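Local coordinates for protein putative hydrolase (PDB 4XUK) that probably hydrolyses organophosphate triesters and lactones at a two-zinc centre of the metallo-beta-lactamase type, at residues 216-219 and 220-223; 245-248 and 249-253; 40-43 and 44-48; 8-12 and 13-17; 155-158 and 159-163. The protein carries 2 engineered substitutions. One frame throughout, in Å; residues are numbered along the deposited sequence.

Interaction 1 (216-219 and 220-223); sequences IGDI and VHSH. With ZN (zinc ion), chain D; ZN (zinc ion), chain C.
With CG of D218 and CG of H221 each turned anti to its own carbonyl carbon (chi1 -77° and -76°), carboxylate and imidazole meet across the turn of this loop. OD2 of D218 lies 3.5 Å from NE2 of H221, approaching the ring obliquely. Water 2 sits in the imidazole plane 3.0 Å from NE2 of H221 and makes a weak bond to OD2 of D218. That same oxygen bridges the two zinc ions, at 2.1 and 2.4 Å from OD2 of D218. H108, H110 and H197 complete one site, and D112, H113 and H265 the other, the binuclear centre of the metallo-beta-lactamase superfamily. Elsewhere in the loop, CD1 of I216 packs on CG1 of V220 at 3.9 Å. Water 1 donates to both O of G217 and O of V220, joining the two sides of the loop, while H201 bonds N of D218. Sharing OD2 between two cations probably draws its electron density toward them, in keeping with the weakness of its bond to water 2.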
loop_
_atom_site.group_PDB
_atom_site.type_symbol
_atom_site.label_atom_id
_atom_site.label_comp_id
_atom_site.label_asym_id
_atom_site.label_seq_id
_atom_site.Cartn_x
_atom_site.Cartn_y
_atom_site.Cartn_z
ATOM N N ILE A 216 -10.613 -11.551 -8.396
ATOM C CA ILE A 216 -11.294 -12.575 -7.591
ATOM C C ILE A 216 -12.705 -12.251 -7.123
ATOM O O ILE A 216 -13.426 -13.145 -6.678
ATOM C CB ILE A 216 -10.473 -12.965 -6.340
ATOM C CG1 ILE A 216 -10.254 -11.760 -5.424
ATOM C CG2 ILE A 216 -9.146 -13.566 -6.750
ATOM C CD1 ILE A 216 -9.814 -12.152 -4.007
ATOM N N GLY A 217 -13.095 -10.985 -7.189
ATOM C CA GLY A 217 -14.395 -10.596 -6.677
ATOM C C GLY A 217 -14.464 -10.793 -5.169
ATOM O O GLY A 217 -13.459 -10.643 -4.461
ATOM N N ASP A 218 -15.646 -11.137 -4.677
ATOM C CA ASP A 218 -15.901 -11.159 -3.243
ATOM C C ASP A 218 -15.788 -12.539 -2.594
ATOM O O ASP A 218 -16.630 -12.912 -1.782
ATOM C CB ASP A 218 -17.285 -10.590 -2.958
ATOM C CG ASP A 218 -17.321 -9.086 -3.042
ATOM O OD1 ASP A 218 -16.375 -8.481 -3.597
ATOM O OD2 ASP A 218 -18.284 -8.509 -2.525
ATOM N N ILE A 219 -14.742 -13.282 -2.929
ATOM C CA ILE A 219 -14.469 -14.530 -2.229
ATOM C C ILE A 219 -13.748 -14.218 -0.916
ATOM O O ILE A 219 -13.414 -15.123 -0.150
ATOM C CB ILE A 219 -13.611 -15.470 -3.073
ATOM C CG1 ILE A 219 -12.253 -14.825 -3.370
ATOM C CG2 ILE A 219 -14.334 -15.809 -4.380
ATOM C CD1 ILE A 219 -11.288 -15.749 -4.083
ATOM N N VAL A 220 -13.510 -12.930 -0.662
ATOM C CA VAL A 220 -12.911 -12.499 0.600
ATOM C C VAL A 220 -13.198 -11.020 0.893
ATOM O O VAL A 220 -13.305 -10.199 -0.039
ATOM C CB VAL A 220 -11.386 -12.829 0.640
ATOM C CG1 VAL A 220 -10.570 -11.803 -0.151
ATOM C CG2 VAL A 220 -10.907 -12.908 2.072
ATOM N N HIS A 221 -13.321 -10.677 2.176
ATOM C CA HIS A 221 -13.688 -9.319 2.575
ATOM C C HIS A 221 -12.691 -8.647 3.516
ATOM O O HIS A 221 -12.975 -7.583 4.065
ATOM C CB HIS A 221 -15.067 -9.312 3.231
ATOM C CG HIS A 221 -16.191 -9.448 2.260
ATOM N ND1 HIS A 221 -16.410 -10.598 1.537
ATOM C CD2 HIS A 221 -17.142 -8.567 1.864
ATOM C CE1 HIS A 221 -17.455 -10.428 0.746
ATOM N NE2 HIS A 221 -17.914 -9.203 0.925
ATOM N N SER A 222 -11.525 -9.253 3.703
ATOM C CA SER A 222 -10.571 -8.737 4.681
ATOM C C SER A 222 -9.199 -9.319 4.404
ATOM O O SER A 222 -9.105 -10.451 3.925
ATOM C CB SER A 222 -11.037 -9.125 6.096
ATOM O OG SER A 222 -11.136 -10.540 6.241
ATOM N N HIS A 223 -8.136 -8.560 4.680
ATOM C CA HIS A 223 -6.788 -9.104 4.560
ATOM C C HIS A 223 -6.316 -9.638 5.901
ATOM O O HIS A 223 -5.168 -10.071 6.035
ATOM C CB HIS A 223 -5.796 -8.038 4.050
ATOM C CG HIS A 223 -5.638 -6.872 4.975
ATOM N ND1 HIS A 223 -6.701 -6.085 5.363
ATOM C CD2 HIS A 223 -4.546 -6.365 5.598
ATOM C CE1 HIS A 223 -6.274 -5.145 6.186
ATOM N NE2 HIS A 223 -4.969 -5.294 6.348
HETATM ZN ZN ZN D . -20.687 -8.865 -2.652
HETATM ZN ZN ZN C . -18.767 -6.430 -2.510
HETATM O O HOH W 1 -12.286 -9.038 -2.363
HETATM O O HOH W 2 -20.373 -7.796 0.071
#

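Interaction 2 (245-248 and 249-253); sequences ETRL and KQFAN
R247 lays its aliphatic stem over one face of the F251 ring, a CH-pi contact one helical turn apart. CG of R247 stands 3.7 Å from the centroid of the F251 ring and only 4° off its normal, while CD of R247 leans toward CE2 and CZ. CG of R247 is anti to the backbone N (chi1 173°), which runs the stem alongside the ring, pointing the same way. A bend at chi3 then carries the guanidinium off, its plane 69° from that of the phenyl. Next to this pair, CG2 of T246 approaches CG of Q250 at 4.3 Å. Beneath the side chains run four i to i+4 backbone bonds, from N of K249, Q250, F251 and A252 to O of E245, T246, R247 and L248. The bond from N of F251 to O of R247 is 2.8 Å and nearly straight, setting the two residues one turn apart. Farther out, the polar ends have partners elsewhere: NE of R247 bonds O of I219 in the metal-site loop, NH1 of R247 bonds O of P230, and OG1 of T246 bonds O of A195. The F251 ring also meets that of F227 and packs on V220. Helix 240-257 thereby lies against the loop that follows strand 211-215. It is part of the beta-alpha-beta crossover from that strand to the parallel strand 260-262 beside it, within the metallo-beta-lactamase fold.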
loop_
_atom_site.group_PDB
_atom_site.type_symbol
_atom_site.label_atom_id
_atom_site.label_comp_id
_atom_site.label_asym_id
_atom_site.label_seq_id
_atom_site.Cartn_x
_atom_site.Cartn_y
_atom_site.Cartn_z
ATOM N N GLU A 245 -15.988 -22.816 1.192
ATOM C CA GLU A 245 -15.421 -23.852 0.338
ATOM C C GLU A 245 -14.724 -23.221 -0.859
ATOM O O GLU A 245 -13.626 -23.635 -1.249
ATOM C CB GLU A 245 -16.516 -24.803 -0.143
ATOM C CG GLU A 245 -17.212 -25.562 0.977
ATOM C CD GLU A 245 -18.384 -26.389 0.472
ATOM O OE1 GLU A 245 -19.064 -27.026 1.304
ATOM O OE2 GLU A 245 -18.618 -26.400 -0.761
ATOM N N THR A 246 -15.367 -22.214 -1.441
ATOM C CA THR A 246 -14.807 -21.539 -2.607
ATOM C C THR A 246 -13.504 -20.814 -2.275
ATOM O O THR A 246 -12.518 -20.943 -3.003
ATOM C CB THR A 246 -15.798 -20.544 -3.202
ATOM O OG1 THR A 246 -16.901 -21.260 -3.771
ATOM C CG2 THR A 246 -15.128 -19.735 -4.303
ATOM N N ARG A 247 -13.486 -20.053 -1.183
ATOM C CA ARG A 247 -12.258 -19.357 -0.792
ATOM C C ARG A 247 -11.103 -20.322 -0.499
ATOM O O ARG A 247 -9.979 -20.110 -0.961
ATOM C CB ARG A 247 -12.498 -18.457 0.422
ATOM C CG ARG A 247 -11.206 -17.840 0.993
ATOM C CD ARG A 247 -11.503 -17.016 2.251
ATOM N NE ARG A 247 -12.753 -16.324 2.033
ATOM C CZ ARG A 247 -13.888 -16.568 2.676
ATOM N NH1 ARG A 247 -13.961 -17.462 3.674
ATOM N NH2 ARG A 247 -14.954 -15.881 2.329
ATOM N N LEU A 248 -11.342 -21.360 0.260
ATOM C CA LEU A 248 -10.315 -22.294 0.565
ATOM C C LEU A 248 -9.726 -22.937 -0.680
ATOM O O LEU A 248 -8.574 -23.112 -0.796
ATOM C CB LEU A 248 -10.847 -23.326 1.512
ATOM C CG LEU A 248 -11.178 -22.889 2.921
ATOM C CD1 LEU A 248 -11.829 -24.052 3.635
ATOM C CD2 LEU A 248 -9.957 -22.390 3.654
ATOM N N LYS A 249 -10.565 -23.264 -1.627
ATOM C CA LYS A 249 -10.076 -23.795 -2.898
ATOM C C LYS A 249 -9.210 -22.789 -3.648
ATOM O O LYS A 249 -8.139 -23.133 -4.159
ATOM C CB LYS A 249 -11.238 -24.219 -3.797
ATOM C CG LYS A 249 -10.893 -25.413 -4.660
ATOM C CD LYS A 249 -11.015 -25.109 -6.116
ATOM C CE LYS A 249 -12.449 -24.817 -6.485
ATOM N NZ LYS A 249 -12.577 -24.660 -7.956
ATOM N N GLN A 250 -9.679 -21.548 -3.739
ATOM C CA GLN A 250 -8.973 -20.564 -4.546
ATOM C C GLN A 250 -7.679 -20.103 -3.875
ATOM O O GLN A 250 -6.670 -19.940 -4.549
ATOM C CB GLN A 250 -9.884 -19.376 -4.887
ATOM C CG GLN A 250 -11.095 -19.768 -5.746
ATOM C CD GLN A 250 -10.699 -20.420 -7.068
ATOM O OE1 GLN A 250 -11.337 -21.369 -7.527
ATOM N NE2 GLN A 250 -9.643 -19.910 -7.680
ATOM N N PHE A 251 -7.704 -19.904 -2.559
ATOM C CA PHE A 251 -6.508 -19.455 -1.841
ATOM C C PHE A 251 -5.418 -20.518 -1.901
ATOM O O PHE A 251 -4.229 -20.203 -1.977
ATOM C CB PHE A 251 -6.835 -19.115 -0.379
ATOM C CG PHE A 251 -7.404 -17.733 -0.185
ATOM C CD1 PHE A 251 -7.957 -17.027 -1.250
ATOM C CD2 PHE A 251 -7.381 -17.142 1.072
ATOM C CE1 PHE A 251 -8.486 -15.748 -1.057
ATOM C CE2 PHE A 251 -7.891 -15.873 1.273
ATOM C CZ PHE A 251 -8.451 -15.177 0.212
ATOM N N ALA A 252 -5.832 -21.779 -1.852
ATOM C CA ALA A 252 -4.889 -22.878 -1.988
ATOM C C ALA A 252 -4.224 -22.780 -3.354
ATOM O O ALA A 252 -3.006 -22.767 -3.447
ATOM C CB ALA A 252 -5.597 -24.212 -1.812
ATOM N N ASN A 253 -5.030 -22.690 -4.407
ATOM C CA ASN A 253 -4.522 -22.497 -5.760
ATOM C C ASN A 253 -3.571 -21.299 -5.863
ATOM O O ASN A 253 -2.476 -21.426 -6.420
ATOM C CB ASN A 253 -5.708 -22.367 -6.736
ATOM C CG ASN A 253 -5.313 -21.790 -8.094
ATOM O OD1 ASN A 253 -4.217 -22.028 -8.601
ATOM N ND2 ASN A 253 -6.222 -21.028 -8.693
#

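Interaction 3 (40-43 and 44-48); sequences HEIL and KKYYA
I42 and Y46 lie side by side at the end of helix 36-45, CG2 of I42 resting 4.0 Å from CE2 of Y46. This methyl is anti to the backbone N of I42, and O of I42 comes to the edge of the same ring, close to its plane. A second apolar touch, between CD2 of L43 and CB of A48 at 4.2 Å, spans the point where the chain leaves the helix. Among the backbone bonds, N of K44, K45 and Y46 reach O of H40, E41 and I42 in the ordinary i to i+4 pattern; the last is the longest, at 3.3 Å. The pattern then changes to a Schellman motif. Y47, with positive phi (48°), is its C-prime residue. N of A48 turns back to O of L43 at 2.8 Å, and N of Y47 bonds O of K44 at 3.1 Å. O of L43 also receives a weak bond from N of Y46. Charged and polar side chains reach out from this helix end. K45 forms a salt bridge with D228, whose carboxylate also bonds OH of Y46. ND1 of H40 bonds D49, which makes a long, weak ion pair with NZ of K44. On the dimer side, OH of Y47 bonds O of T274 of the second subunit, and the Y47 ring stacks on H273 of that subunit.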
loop_
_atom_site.group_PDB
_atom_site.type_symbol
_atom_site.label_atom_id
_atom_site.label_comp_id
_atom_site.label_asym_id
_atom_site.label_seq_id
_atom_site.Cartn_x
_atom_site.Cartn_y
_atom_site.Cartn_z
ATOM N N HIS A 40 -10.958 -10.035 17.442
ATOM C CA HIS A 40 -10.224 -8.880 17.946
ATOM C C HIS A 40 -8.722 -9.128 18.078
ATOM O O HIS A 40 -7.921 -8.226 17.821
ATOM C CB HIS A 40 -10.847 -8.336 19.245
ATOM C CG HIS A 40 -12.152 -7.641 19.024
ATOM N ND1 HIS A 40 -12.263 -6.503 18.253
ATOM C CD2 HIS A 40 -13.409 -7.938 19.441
ATOM C CE1 HIS A 40 -13.527 -6.121 18.213
ATOM N NE2 HIS A 40 -14.244 -6.977 18.923
ATOM N N GLU A 41 -8.342 -10.347 18.455
ATOM C CA GLU A 41 -6.931 -10.740 18.444
ATOM C C GLU A 41 -6.312 -10.554 17.057
ATOM O O GLU A 41 -5.257 -9.930 16.908
ATOM C CB GLU A 41 -6.797 -12.201 18.883
ATOM C CG GLU A 41 -7.036 -12.405 20.382
ATOM C CD GLU A 41 -7.349 -13.854 20.733
ATOM O OE1 GLU A 41 -7.880 -14.108 21.841
ATOM O OE2 GLU A 41 -7.061 -14.734 19.894
ATOM N N ILE A 42 -6.974 -11.084 16.033
ATOM C CA ILE A 42 -6.444 -10.976 14.673
ATOM C C ILE A 42 -6.376 -9.511 14.225
ATOM O O ILE A 42 -5.365 -9.078 13.668
ATOM C CB ILE A 42 -7.223 -11.880 13.689
ATOM C CG1 ILE A 42 -7.047 -13.354 14.080
ATOM C CG2 ILE A 42 -6.748 -11.667 12.257
ATOM C CD1 ILE A 42 -8.048 -14.307 13.443
ATOM N N LEU A 43 -7.424 -8.738 14.499
ATOM C CA LEU A 43 -7.426 -7.319 14.129
ATOM C C LEU A 43 -6.297 -6.533 14.829
ATOM O O LEU A 43 -5.704 -5.616 14.253
ATOM C CB LEU A 43 -8.799 -6.706 14.427
ATOM C CG LEU A 43 -9.982 -7.199 13.594
ATOM C CD1 LEU A 43 -11.293 -6.609 14.092
ATOM C CD2 LEU A 43 -9.776 -6.854 12.128
ATOM N N LYS A 44 -6.002 -6.885 16.074
ATOM C CA LYS A 44 -4.932 -6.210 16.797
ATOM C C LYS A 44 -3.565 -6.517 16.195
ATOM O O LYS A 44 -2.701 -5.645 16.155
ATOM C CB LYS A 44 -4.959 -6.589 18.278
ATOM C CG LYS A 44 -6.025 -5.878 19.088
ATOM C CD LYS A 44 -6.102 -6.474 20.489
ATOM C CE LYS A 44 -6.888 -5.584 21.441
ATOM N NZ LYS A 44 -8.236 -6.156 21.736
ATOM N N LYS A 45 -3.363 -7.752 15.732
ATOM C CA LYS A 45 -2.106 -8.104 15.075
ATOM C C LYS A 45 -1.881 -7.212 13.853
ATOM O O LYS A 45 -0.753 -6.770 13.588
ATOM C CB LYS A 45 -2.108 -9.582 14.667
ATOM C CG LYS A 45 -1.228 -9.904 13.449
ATOM C CD LYS A 45 -1.360 -11.366 13.024
ATOM C CE LYS A 45 -0.597 -11.645 11.736
ATOM N NZ LYS A 45 -0.779 -13.040 11.230
ATOM N N TYR A 46 -2.956 -6.929 13.123
ATOM C CA TYR A 46 -2.842 -6.147 11.901
ATOM C C TYR A 46 -3.099 -4.665 12.143
ATOM O O TYR A 46 -3.288 -3.901 11.188
ATOM C CB TYR A 46 -3.820 -6.663 10.844
ATOM C CG TYR A 46 -3.445 -7.985 10.212
ATOM C CD1 TYR A 46 -2.595 -8.039 9.110
ATOM C CD2 TYR A 46 -3.971 -9.178 10.689
ATOM C CE1 TYR A 46 -2.266 -9.254 8.520
ATOM C CE2 TYR A 46 -3.653 -10.384 10.106
ATOM C CZ TYR A 46 -2.805 -10.420 9.021
ATOM O OH TYR A 46 -2.497 -11.641 8.447
ATOM N N TYR A 47 -3.091 -4.259 13.414
ATOM C CA TYR A 47 -3.332 -2.866 13.780
ATOM C C TYR A 47 -4.574 -2.315 13.069
ATOM O O TYR A 47 -4.524 -1.303 12.364
ATOM C CB TYR A 47 -2.083 -2.038 13.497
ATOM C CG TYR A 47 -0.941 -2.395 14.431
ATOM C CD1 TYR A 47 -0.104 -3.475 14.166
ATOM C CD2 TYR A 47 -0.719 -1.665 15.583
ATOM C CE1 TYR A 47 0.926 -3.801 15.013
ATOM C CE2 TYR A 47 0.307 -1.978 16.433
ATOM C CZ TYR A 47 1.125 -3.043 16.145
ATOM O OH TYR A 47 2.154 -3.344 17.008
ATOM N N ALA A 48 -5.678 -3.027 13.251
ATOM C CA ALA A 48 -6.912 -2.775 12.523
ATOM C C ALA A 48 -8.104 -2.892 13.458
ATOM O O ALA A 48 -9.236 -3.103 12.997
ATOM C CB ALA A 48 -7.051 -3.792 11.377
#

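Interaction 4 (8-12 and 13-17); sequences QYQAG and DVQIT
A two-residue beta hairpin joins strands 6-11 and 14-26 through a type II' turn from A11 to V14, with G12 at positive phi. Q8 and T17 face each other as a non-hydrogen-bonded pair, their side chains on one face of the sheet. There OG1 of T17 donates to OE1 of Q8 over a short 2.5 Å. CG of Q8 is anti to the carbonyl carbon (chi1 -55°), and a bend at chi2 lays its amide against that of Q15, the planes stacked 12° apart. Y9 with I16 and A11 with V14 are the hydrogen-bonded pairs; N of Y9 reaches O of I16 at 2.7 Å. NE2 of Q10 bonds O of G12 at 2.9 Å, in the plane of its own amide. OE1 of Q15 bonds Y96, and N of Q8 bonds Q2 of the second subunit. Because the G12 carbonyl can only accept, it sets NE2 of Q10 on its side and leaves OE1 to take the proton of water 3, which in turn accepts from NE2 of Q15.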
loop_
_atom_site.group_PDB
_atom_site.type_symbol
_atom_site.label_atom_id
_atom_site.label_comp_id
_atom_site.label_asym_id
_atom_site.label_seq_id
_atom_site.Cartn_x
_atom_site.Cartn_y
_atom_site.Cartn_z
ATOM N N GLN A 8 -1.553 2.430 -11.045
ATOM C CA GLN A 8 -1.289 1.717 -12.289
ATOM C C GLN A 8 -0.379 0.524 -12.055
ATOM O O GLN A 8 0.766 0.689 -11.632
ATOM C CB GLN A 8 -0.633 2.646 -13.329
ATOM C CG GLN A 8 -1.400 3.940 -13.629
ATOM C CD GLN A 8 -2.684 3.729 -14.416
ATOM O OE1 GLN A 8 -3.154 2.602 -14.599
ATOM N NE2 GLN A 8 -3.260 4.833 -14.896
ATOM N N TYR A 9 -0.885 -0.673 -12.340
ATOM C CA TYR A 9 -0.086 -1.894 -12.244
ATOM C C TYR A 9 0.204 -2.414 -13.649
ATOM O O TYR A 9 -0.715 -2.600 -14.445
ATOM C CB TYR A 9 -0.821 -2.963 -11.414
ATOM C CG TYR A 9 -0.068 -4.272 -11.326
ATOM C CD1 TYR A 9 1.003 -4.419 -10.455
ATOM C CD2 TYR A 9 -0.416 -5.356 -12.125
ATOM C CE1 TYR A 9 1.706 -5.608 -10.376
ATOM C CE2 TYR A 9 0.281 -6.549 -12.051
ATOM C CZ TYR A 9 1.342 -6.663 -11.170
ATOM O OH TYR A 9 2.044 -7.842 -11.092
ATOM N N GLN A 10 1.479 -2.630 -13.963
ATOM C CA GLN A 10 1.851 -3.097 -15.296
ATOM C C GLN A 10 2.119 -4.598 -15.313
ATOM O O GLN A 10 2.934 -5.108 -14.536
ATOM C CB GLN A 10 3.083 -2.348 -15.813
ATOM C CG GLN A 10 3.331 -2.536 -17.314
ATOM C CD GLN A 10 2.410 -1.682 -18.174
ATOM O OE1 GLN A 10 1.918 -0.641 -17.732
ATOM N NE2 GLN A 10 2.171 -2.122 -19.412
ATOM N N ALA A 11 1.431 -5.299 -16.204
ATOM C CA ALA A 11 1.652 -6.726 -16.379
ATOM C C ALA A 11 2.059 -6.960 -17.822
ATOM O O ALA A 11 1.218 -7.268 -18.670
ATOM C CB ALA A 11 0.397 -7.502 -16.046
ATOM N N GLY A 12 3.349 -6.803 -18.100
ATOM C CA GLY A 12 3.838 -6.944 -19.460
ATOM C C GLY A 12 3.237 -5.872 -20.345
ATOM O O GLY A 12 3.421 -4.681 -20.086
ATOM N N ASP A 13 2.502 -6.289 -21.373
ATOM C CA ASP A 13 1.853 -5.347 -22.285
ATOM C C ASP A 13 0.516 -4.808 -21.774
ATOM O O ASP A 13 -0.138 -4.008 -22.447
ATOM C CB ASP A 13 1.642 -5.997 -23.653
ATOM C CG ASP A 13 2.934 -6.157 -24.424
ATOM O OD1 ASP A 13 3.902 -5.421 -24.129
ATOM O OD2 ASP A 13 2.981 -7.017 -25.331
ATOM N N VAL A 14 0.110 -5.238 -20.587
ATOM C CA VAL A 14 -1.210 -4.876 -20.086
ATOM C C VAL A 14 -1.095 -3.927 -18.905
ATOM O O VAL A 14 -0.262 -4.119 -18.022
ATOM C CB VAL A 14 -1.991 -6.132 -19.668
ATOM C CG1 VAL A 14 -3.390 -5.772 -19.145
ATOM C CG2 VAL A 14 -2.076 -7.092 -20.836
ATOM N N GLN A 15 -1.919 -2.888 -18.896
ATOM C CA GLN A 15 -1.963 -1.995 -17.750
ATOM C C GLN A 15 -3.281 -2.208 -17.034
ATOM O O GLN A 15 -4.351 -2.161 -17.652
ATOM C CB GLN A 15 -1.833 -0.529 -18.177
ATOM C CG GLN A 15 -1.913 0.442 -17.009
ATOM C CD GLN A 15 -1.733 1.899 -17.417
ATOM O OE1 GLN A 15 -2.525 2.449 -18.177
ATOM N NE2 GLN A 15 -0.686 2.531 -16.900
ATOM N N ILE A 16 -3.193 -2.490 -15.741
ATOM C CA ILE A 16 -4.373 -2.600 -14.901
ATOM C C ILE A 16 -4.405 -1.386 -13.977
ATOM O O ILE A 16 -3.423 -1.086 -13.305
ATOM C CB ILE A 16 -4.339 -3.891 -14.067
ATOM C CG1 ILE A 16 -4.347 -5.102 -15.002
ATOM C CG2 ILE A 16 -5.525 -3.931 -13.105
ATOM C CD1 ILE A 16 -3.983 -6.421 -14.342
ATOM N N THR A 17 -5.527 -0.675 -13.960
ATOM C CA THR A 17 -5.663 0.479 -13.089
ATOM C C THR A 17 -6.593 0.137 -11.937
ATOM O O THR A 17 -7.776 -0.154 -12.154
ATOM C CB THR A 17 -6.243 1.678 -13.842
ATOM O OG1 THR A 17 -5.513 1.881 -15.065
ATOM C CG2 THR A 17 -6.156 2.932 -12.988
HETATM O O HOH W 3 1.742 1.098 -15.864
#

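Interaction 5 (155-158 and 159-163); sequences ANYL and GTVEK
V161 and Y157 meet one turn apart along the long helix 151-173, an i to i+4 CH-pi contact. CG2 of V161 lies over one face of the phenol ring, 3.8 Å from the centroid of Y157, and is displaced toward the rim. The ring reaches this place because CG of Y157 is anti to its backbone N (chi1 171°). Backbone bonds run alongside: N of V161 to O of Y157 at 2.8 Å, N of G159 to O of A155 at 3.1 Å, and N of E162 to O of L158 at 3.2 Å. Polar and aromatic partners outside hold the ring against helix 134-141. OH of Y157 bonds O of F139, the F139 ring meets Y157 edge-to-face, and W140 packs on T160 and V161. NZ of K163 bonds O of C79, a residue disulfide-linked to C115, so the helix also touches the disulfide-bearing part of the chain. Of the ring atoms, CZ of Y157, which bears the hydroxyl, lies nearest CG2 of V161, at 3.6 Å.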
loop_
_atom_site.group_PDB
_atom_site.type_symbol
_atom_site.label_atom_id
_atom_site.label_comp_id
_atom_site.label_asym_id
_atom_site.label_seq_id
_atom_site.Cartn_x
_atom_site.Cartn_y
_atom_site.Cartn_z
ATOM N N ALA A 155 -36.850 -8.868 2.395
ATOM C CA ALA A 155 -36.759 -7.433 2.287
ATOM C C ALA A 155 -35.445 -6.988 1.676
ATOM O O ALA A 155 -35.427 -6.202 0.794
ATOM C CB ALA A 155 -36.913 -6.785 3.638
ATOM N N ASN A 156 -34.359 -7.498 2.185
ATOM C CA ASN A 156 -33.053 -7.164 1.641
ATOM C C ASN A 156 -32.941 -7.513 0.156
ATOM O O ASN A 156 -32.481 -6.700 -0.635
ATOM C CB ASN A 156 -31.934 -7.839 2.438
ATOM C CG ASN A 156 -30.549 -7.477 1.921
ATOM O OD1 ASN A 156 -30.086 -6.350 2.104
ATOM N ND2 ASN A 156 -29.881 -8.432 1.283
ATOM N N TYR A 157 -33.377 -8.717 -0.212
ATOM C CA TYR A 157 -33.317 -9.173 -1.597
ATOM C C TYR A 157 -34.062 -8.224 -2.531
ATOM O O TYR A 157 -33.499 -7.738 -3.522
ATOM C CB TYR A 157 -33.882 -10.600 -1.692
ATOM C CG TYR A 157 -34.068 -11.114 -3.100
ATOM C CD1 TYR A 157 -33.008 -11.680 -3.802
ATOM C CD2 TYR A 157 -35.306 -11.045 -3.725
ATOM C CE1 TYR A 157 -33.177 -12.160 -5.084
ATOM C CE2 TYR A 157 -35.482 -11.516 -5.015
ATOM C CZ TYR A 157 -34.416 -12.071 -5.682
ATOM O OH TYR A 157 -34.582 -12.542 -6.958
ATOM N N LEU A 158 -35.295 -7.915 -2.186
ATOM C CA LEU A 158 -36.142 -7.054 -2.987
ATOM C C LEU A 158 -35.530 -5.672 -3.134
ATOM O O LEU A 158 -35.580 -5.058 -4.156
ATOM C CB LEU A 158 -37.511 -6.947 -2.361
ATOM C CG LEU A 158 -38.708 -7.760 -2.866
ATOM C CD1 LEU A 158 -38.421 -9.096 -3.474
ATOM C CD2 LEU A 158 -39.862 -7.851 -1.898
ATOM N N GLY A 159 -34.956 -5.214 -2.055
ATOM C CA GLY A 159 -34.304 -3.919 -2.045
ATOM C C GLY A 159 -33.113 -3.878 -2.976
ATOM O O GLY A 159 -32.972 -2.934 -3.763
ATOM N N THR A 160 -32.239 -4.881 -2.908
ATOM C CA THR A 160 -31.131 -4.871 -3.852
ATOM C C THR A 160 -31.558 -5.181 -5.288
ATOM O O THR A 160 -30.986 -4.626 -6.218
ATOM C CB THR A 160 -29.854 -5.658 -3.406
ATOM O OG1 THR A 160 -29.547 -6.700 -4.341
ATOM C CG2 THR A 160 -29.985 -6.206 -2.022
ATOM N N VAL A 161 -32.586 -6.008 -5.476
ATOM C CA VAL A 161 -33.134 -6.202 -6.827
ATOM C C VAL A 161 -33.469 -4.866 -7.505
ATOM O O VAL A 161 -33.133 -4.650 -8.680
ATOM C CB VAL A 161 -34.362 -7.156 -6.848
ATOM C CG1 VAL A 161 -35.087 -7.075 -8.187
ATOM C CG2 VAL A 161 -33.916 -8.581 -6.597
ATOM N N GLU A 162 -34.121 -3.973 -6.791
ATOM C CA GLU A 162 -34.432 -2.666 -7.345
ATOM C C GLU A 162 -33.207 -1.839 -7.756
ATOM O O GLU A 162 -33.184 -1.271 -8.783
ATOM C CB GLU A 162 -35.325 -1.862 -6.445
ATOM C CG GLU A 162 -36.113 -0.820 -7.193
ATOM C CD GLU A 162 -37.421 -1.333 -7.825
ATOM O OE1 GLU A 162 -38.472 -0.844 -7.454
ATOM O OE2 GLU A 162 -37.419 -2.192 -8.689
ATOM N N LYS A 163 -32.201 -1.829 -6.928
ATOM C CA LYS A 163 -30.966 -1.120 -7.269
ATOM C C LYS A 163 -30.309 -1.741 -8.500
ATOM O O LYS A 163 -29.764 -1.027 -9.358
ATOM C CB LYS A 163 -29.984 -1.175 -6.099
ATOM C CG LYS A 163 -30.493 -0.573 -4.788
ATOM C CD LYS A 163 -29.516 -0.930 -3.658
ATOM C CE LYS A 163 -30.021 -0.545 -2.265
ATOM N NZ LYS A 163 -29.996 0.918 -2.038
#

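Overall arrangement
From the N terminus the five contacts follow in series, none nested in or crossing another. Interaction 4 closes the hairpin at the edge of the first sheet; strand 14-26 then leads toward helix 36-45, whose end is interaction 3. Both reach the second subunit, though their centres are 32 Å apart. Interaction 5, within helix 151-173, lies on the opposite side of the chain's centre from interaction 4. Interaction 1 is the metal-binding loop after strand 211-215, and interaction 2 lies on helix 240-257, beyond the short helix 225-228; these two touch, CD1 of I219 also packing on CB of Q250. H223 of interaction 1 also packs on Y46 of interaction 3, so the metal-site loop joins helices 36-45 and 240-257.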